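Local coordinates for hydrazine synthase subunit alpha (Candidatus Kuenenia stuttgartiensis, PDB 5C2V), which is the subunit of the hydrazine synthase complex that condenses hydroxylamine with ammonia to give hydrazine, and carries two c-type hemes, at residues T16-S19 with G20-E24; W362-F365 with S366-A369. One frame throughout, in Å; residues are numbered along the deposited sequence.

Contact 1: T16-S19 with G20-E24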
ATOM      1  N   THR D  16      15.597  35.945  20.433  1.00 78.58           N
ATOM      2  CA  THR D  16      14.480  35.444  19.640  1.00 73.21           C
ATOM      3  C   THR D  16      14.745  34.033  19.125  1.00 70.63           C
ATOM      4  O   THR D  16      13.824  33.333  18.706  1.00 60.97           O
ATOM      5  CB  THR D  16      14.180  36.354  18.440  1.00 76.33           C
ATOM      6  OG1 THR D  16      15.351  36.467  17.622  1.00 82.20           O
ATOM      7  CG2 THR D  16      13.759  37.735  18.911  1.00 65.46           C
ATOM      8  N   ASP D  17      16.006  33.616  19.161  1.00 65.41           N
ATOM      9  CA  ASP D  17      16.372  32.292  18.680  1.00 56.53           C
ATOM     10  C   ASP D  17      16.341  31.314  19.847  1.00 66.60           C
ATOM     11  O   ASP D  17      17.209  31.341  20.715  1.00 71.22           O
ATOM     12  CB  ASP D  17      17.756  32.328  18.025  1.00 60.36           C
ATOM     13  CG  ASP D  17      18.228  30.962  17.561  1.00 76.11           C
ATOM     14  OD1 ASP D  17      17.380  30.069  17.349  1.00 86.82           O
ATOM     15  OD2 ASP D  17      19.454  30.786  17.394  1.00 69.98           O
ATOM     16  N   TYR D  18      15.347  30.432  19.842  1.00 70.92           N
ATOM     17  CA  TYR D  18      15.098  29.545  20.973  1.00 64.93           C
ATOM     18  C   TYR D  18      16.179  28.482  21.106  1.00 72.61           C
ATOM     19  O   TYR D  18      16.777  28.319  22.171  1.00 79.93           O
ATOM     20  CB  TYR D  18      13.724  28.885  20.836  1.00 63.90           C
ATOM     21  CG  TYR D  18      13.520  27.686  21.735  1.00 83.13           C
ATOM     22  CD1 TYR D  18      13.711  26.394  21.259  1.00 78.86           C
ATOM     23  CD2 TYR D  18      13.137  27.844  23.060  1.00 83.35           C
ATOM     24  CE1 TYR D  18      13.529  25.296  22.076  1.00 71.48           C
ATOM     25  CE2 TYR D  18      12.950  26.750  23.886  1.00 81.45           C
ATOM     26  CZ  TYR D  18      13.149  25.480  23.388  1.00 82.65           C
ATOM     27  OH  TYR D  18      12.964  24.387  24.204  1.00 70.58           O
ATOM     28  N   SER D  19      16.424  27.762  20.017  1.00 70.28           N
ATOM     29  CA  SER D  19      17.433  26.711  20.000  1.00 72.82           C
ATOM     30  C   SER D  19      18.827  27.288  20.212  1.00 66.76           C
ATOM     31  O   SER D  19      19.732  26.593  20.669  1.00 75.29           O
ATOM     32  CB  SER D  19      17.372  25.937  18.682  1.00 77.21           C
ATOM     33  OG  SER D  19      17.453  26.815  17.573  1.00 91.12           O
ATOM     34  N   GLY D  20      18.992  28.564  19.878  1.00 78.30           N
ATOM     35  CA  GLY D  20      20.254  29.247  20.088  1.00 78.85           C
ATOM     36  C   GLY D  20      20.472  29.628  21.539  1.00 72.20           C
ATOM     37  O   GLY D  20      21.565  29.455  22.077  1.00 76.45           O
ATOM     38  N   MET D  21      19.424  30.144  22.175  1.00 65.19           N
ATOM     39  CA  MET D  21      19.502  30.539  23.577  1.00 69.50           C
ATOM     40  C   MET D  21      19.613  29.325  24.489  1.00 78.16           C
ATOM     41  O   MET D  21      20.301  29.368  25.508  1.00 86.00           O
ATOM     42  CB  MET D  21      18.282  31.376  23.975  1.00 83.07           C
ATOM     43  CG  MET D  21      18.188  32.725  23.281  1.00 93.52           C
ATOM     44  SD  MET D  21      19.491  33.875  23.757  1.00 79.94           S
ATOM     45  CE  MET D  21      19.037  34.215  25.456  1.00 64.86           C
ATOM     46  N   SER D  22      18.935  28.245  24.116  1.00 80.67           N
ATOM     47  CA  SER D  22      18.909  27.030  24.924  1.00 65.88           C
ATOM     48  C   SER D  22      20.299  26.420  25.105  1.00 76.80           C
ATOM     49  O   SER D  22      20.558  25.734  26.093  1.00 92.19           O
ATOM     50  CB  SER D  22      17.966  25.997  24.303  1.00 68.25           C
ATOM     51  OG  SER D  22      16.627  26.465  24.295  1.00 63.48           O
ATOM     52  N   LYS D  23      21.190  26.675  24.152  1.00 64.79           N
ATOM     53  CA  LYS D  23      22.545  26.140  24.220  1.00 85.26           C
ATOM     54  C   LYS D  23      23.362  26.856  25.297  1.00 83.07           C
ATOM     55  O   LYS D  23      24.185  26.239  25.977  1.00100.26           O
ATOM     56  CB  LYS D  23      23.232  26.257  22.856  1.00 77.13           C
ATOM     57  CG  LYS D  23      22.516  25.504  21.742  1.00 84.33           C
ATOM     58  CD  LYS D  23      23.228  25.647  20.406  1.00 89.79           C
ATOM     59  CE  LYS D  23      24.452  24.750  20.327  1.00 84.49           C
ATOM     60  NZ  LYS D  23      24.080  23.307  20.343  1.00 64.76           N
ATOM     61  N   GLU D  24      23.134  28.157  25.439  1.00 79.88           N
ATOM     62  CA  GLU D  24      23.812  28.973  26.446  1.00 87.93           C
ATOM     63  C   GLU D  24      23.185  28.873  27.836  1.00 75.53           C
ATOM     64  O   GLU D  24      23.890  28.839  28.845  1.00 82.62           O
ATOM     65  CB  GLU D  24      23.835  30.440  26.003  1.00 81.54           C
ATOM     66  CG  GLU D  24      24.563  30.677  24.690  1.00101.40           C
ATOM     67  CD  GLU D  24      24.214  32.008  24.046  1.00101.90           C
ATOM     68  OE1 GLU D  24      23.204  32.625  24.445  1.00 93.21           O
ATOM     69  OE2 GLU D  24      24.953  32.434  23.133  1.00 95.14           O
TER

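Contact 2: W362-F365 with S366-A369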
ATOM      1  N   TRP D 362      23.932   7.091  26.814  1.00 76.32           N
ATOM      2  CA  TRP D 362      24.289   8.221  25.964  1.00 83.21           C
ATOM      3  C   TRP D 362      24.249   7.778  24.510  1.00 85.54           C
ATOM      4  O   TRP D 362      24.852   6.771  24.155  1.00 84.29           O
ATOM      5  CB  TRP D 362      25.679   8.760  26.312  1.00 87.56           C
ATOM      6  CG  TRP D 362      25.728   9.551  27.577  1.00 84.27           C
ATOM      7  CD1 TRP D 362      26.348   9.202  28.741  1.00 78.36           C
ATOM      8  CD2 TRP D 362      25.129  10.832  27.810  1.00 81.35           C
ATOM      9  NE1 TRP D 362      26.174  10.185  29.684  1.00 92.95           N
ATOM     10  CE2 TRP D 362      25.429  11.197  29.137  1.00 77.98           C
ATOM     11  CE3 TRP D 362      24.370  11.703  27.025  1.00 79.48           C
ATOM     12  CZ2 TRP D 362      24.996  12.397  29.696  1.00 84.74           C
ATOM     13  CZ3 TRP D 362      23.941  12.894  27.582  1.00 81.48           C
ATOM     14  CH2 TRP D 362      24.254  13.230  28.904  1.00 82.24           C
ATOM     15  N   PHE D 363      23.541   8.520  23.667  1.00 77.13           N
ATOM     16  CA  PHE D 363      23.413   8.126  22.268  1.00 76.84           C
ATOM     17  C   PHE D 363      24.647   8.511  21.457  1.00 80.52           C
ATOM     18  O   PHE D 363      25.294   9.521  21.731  1.00 89.00           O
ATOM     19  CB  PHE D 363      22.162   8.747  21.644  1.00 70.70           C
ATOM     20  CG  PHE D 363      21.796   8.155  20.312  1.00 81.97           C
ATOM     21  CD1 PHE D 363      21.070   6.977  20.240  1.00 86.74           C
ATOM     22  CD2 PHE D 363      22.182   8.771  19.133  1.00 71.69           C
ATOM     23  CE1 PHE D 363      20.733   6.426  19.017  1.00 73.27           C
ATOM     24  CE2 PHE D 363      21.848   8.226  17.908  1.00 78.03           C
ATOM     25  CZ  PHE D 363      21.122   7.052  17.850  1.00 78.85           C
ATOM     26  N   ASN D 364      24.967   7.691  20.461  1.00 65.22           N
ATOM     27  CA  ASN D 364      26.074   7.970  19.554  1.00 63.42           C
ATOM     28  C   ASN D 364      25.563   8.146  18.130  1.00 72.67           C
ATOM     29  O   ASN D 364      25.017   7.216  17.537  1.00 85.15           O
ATOM     30  CB  ASN D 364      27.116   6.849  19.615  1.00 69.18           C
ATOM     31  CG  ASN D 364      28.433   7.229  18.956  1.00 82.20           C
ATOM     32  OD1 ASN D 364      28.460   7.917  17.934  1.00 78.64           O
ATOM     33  ND2 ASN D 364      29.536   6.778  19.542  1.00 78.96           N
ATOM     34  N   PHE D 365      25.740   9.346  17.585  1.00 70.81           N
ATOM     35  CA  PHE D 365      25.250   9.660  16.248  1.00 66.20           C
ATOM     36  C   PHE D 365      26.168   9.129  15.150  1.00 76.71           C
ATOM     37  O   PHE D 365      25.731   8.914  14.019  1.00 80.58           O
ATOM     38  CB  PHE D 365      25.070  11.170  16.095  1.00 61.81           C
ATOM     39  CG  PHE D 365      23.948  11.730  16.919  1.00 65.35           C
ATOM     40  CD1 PHE D 365      24.158  12.116  18.233  1.00 66.93           C
ATOM     41  CD2 PHE D 365      22.677  11.860  16.383  1.00 61.93           C
ATOM     42  CE1 PHE D 365      23.123  12.628  18.994  1.00 64.93           C
ATOM     43  CE2 PHE D 365      21.639  12.370  17.138  1.00 58.07           C
ATOM     44  CZ  PHE D 365      21.862  12.756  18.445  1.00 52.34           C
ATOM     45  N   SER D 366      27.437   8.918  15.483  1.00 74.06           N
ATOM     46  CA  SER D 366      28.396   8.416  14.508  1.00 84.52           C
ATOM     47  C   SER D 366      28.228   6.913  14.295  1.00 87.81           C
ATOM     48  O   SER D 366      28.556   6.389  13.230  1.00 80.40           O
ATOM     49  CB  SER D 366      29.829   8.732  14.947  1.00 81.94           C
ATOM     50  OG  SER D 366      30.139   8.105  16.179  1.00 95.18           O
ATOM     51  N   LYS D 367      27.725   6.225  15.316  1.00 84.55           N
ATOM     52  CA  LYS D 367      27.501   4.784  15.229  1.00 89.08           C
ATOM     53  C   LYS D 367      26.061   4.415  14.878  1.00 75.88           C
ATOM     54  O   LYS D 367      25.754   3.238  14.683  1.00 72.17           O
ATOM     55  CB  LYS D 367      27.888   4.113  16.548  1.00 84.10           C
ATOM     56  CG  LYS D 367      29.369   4.173  16.863  1.00 88.63           C
ATOM     57  CD  LYS D 367      30.187   3.543  15.749  1.00 91.06           C
ATOM     58  CE  LYS D 367      31.643   3.397  16.153  1.00 87.83           C
ATOM     59  NZ  LYS D 367      31.788   2.581  17.389  1.00 94.71           N
ATOM     60  N   CYS D 368      25.192   5.420  14.791  1.00 81.94           N
ATOM     61  CA  CYS D 368      23.759   5.207  14.578  1.00 77.48           C
ATOM     62  C   CYS D 368      23.175   4.204  15.575  1.00 76.21           C
ATOM     63  O   CYS D 368      22.308   3.404  15.225  1.00 91.74           O
ATOM     64  CB  CYS D 368      23.487   4.735  13.146  1.00 68.51           C
ATOM     65  SG  CYS D 368      23.920   5.928  11.861  1.00 80.05           S
ATOM     66  N   ALA D 369      23.658   4.253  16.813  1.00 78.89           N
ATOM     67  CA  ALA D 369      23.213   3.327  17.849  1.00 79.13           C
ATOM     68  C   ALA D 369      23.534   3.854  19.245  1.00 83.69           C
ATOM     69  O   ALA D 369      24.069   4.952  19.397  1.00 74.15           O
ATOM     70  CB  ALA D 369      23.848   1.958  17.645  1.00 71.00           C
TER

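Contact 1: T16-S19 with G20-E24
The first turn of helix 18-25 is built here, with D17 in the N-cap position and G20 and M21 supplying amides that point back toward it. The capping bond itself is weak: G20 N lies 3.4 Å from D17 OD1, with an N-H...O angle of 144°. D17 has CG anti to its own N (chi1 177°), which swings the carboxylate toward the start of the helix. There OD1 caps G20 N and also takes a weak bond from the S19 hydroxyl, while OD2 turns to the backbone N of V3, so the cap ties the helix start to the N-terminal tail. The backbone adds a firmer link, M21 N to D17 O at 2.9 Å.

One residue further on, Y18 O is gripped twice by S22. The amide S22 N reaches it at 2.9 Å, close to the line of the carbonyl bond. The hydroxyl S22 OG donates to the same oxygen at 2.8 Å, from above the carbonyl plane. This back-bonding of a helical serine onto the carbonyl four residues earlier follows from chi1 of -64°, which sets OG beside the backbone N. The same placement leaves the hydroxyl oxygen S22 OG over the centre of one face of the Y18 ring, 3.6 Å above its plane. The K23 ammonium is taken by a salt bridge to D346 and a hydrogen bond to P344 O. Before the cap, T16 packs against A54 of the gamma subunit.

Contact 2: W362-F365 with S366-A369
N364 and A369 form an antiparallel hydrogen-bonded pair, CA to CA 5.7 Å, through N364 N to A369 O at 3.1 Å and a weaker return bond from A369 N to N364 O. Two residues, C368 and A369, stand opposite the single N364, a G1 beta bulge; C368 has the left-handed conformation (phi 51°, psi 37°) characteristic of its first position, often a glycine but here a cysteine. The turn joins strands 359-364 and 369-373, the third and the last strand of a four-stranded antiparallel sheet, consistent with a blade of the propeller.

Inside it the N364 carboxamide forms an Asx turn. S366 N meets N364 OD1 at 2.8 Å in the plane of the amide carbonyl, whereas K367 N approaches the same oxygen at 3.2 Å from well above that plane. A chi1 of -166° places the N364 carboxamide beside its own carbonyl carbon, from where OD1 reaches the turn amides, and the side chain runs obliquely across that of K367, with N364 ND2 3.7 Å from K367 CG. F363 sets one ring face under A369 O, which stands 3.6 Å above the plane and offset toward the rim. The F363 ring also brings CD2 over the centre of the F365 ring; M348 of the adjoining strand touches both phenylalanines.

Contact 1 precedes contact 2 along the chain, and the two do not touch: their centres lie 24 Å apart and their nearest atoms about 11 Å apart. Both segments pairs reach the turn 343-347 between strands 336-342 and 348-353. K23 of contact 1 bonds to P344 and D346 there, while W362, which belongs to the strand segment rather than to the turn contact, packs on L343 and R347. This is consistent with the N-terminal helix being tied to this blade. The centres of contacts 1 and 2 lie about 31 and 34 Å from the chain's centre, on the same side of it and away from the heme and metal sites. Unlike contact 1, contact 2 is touched by no other protein chain of the assembly.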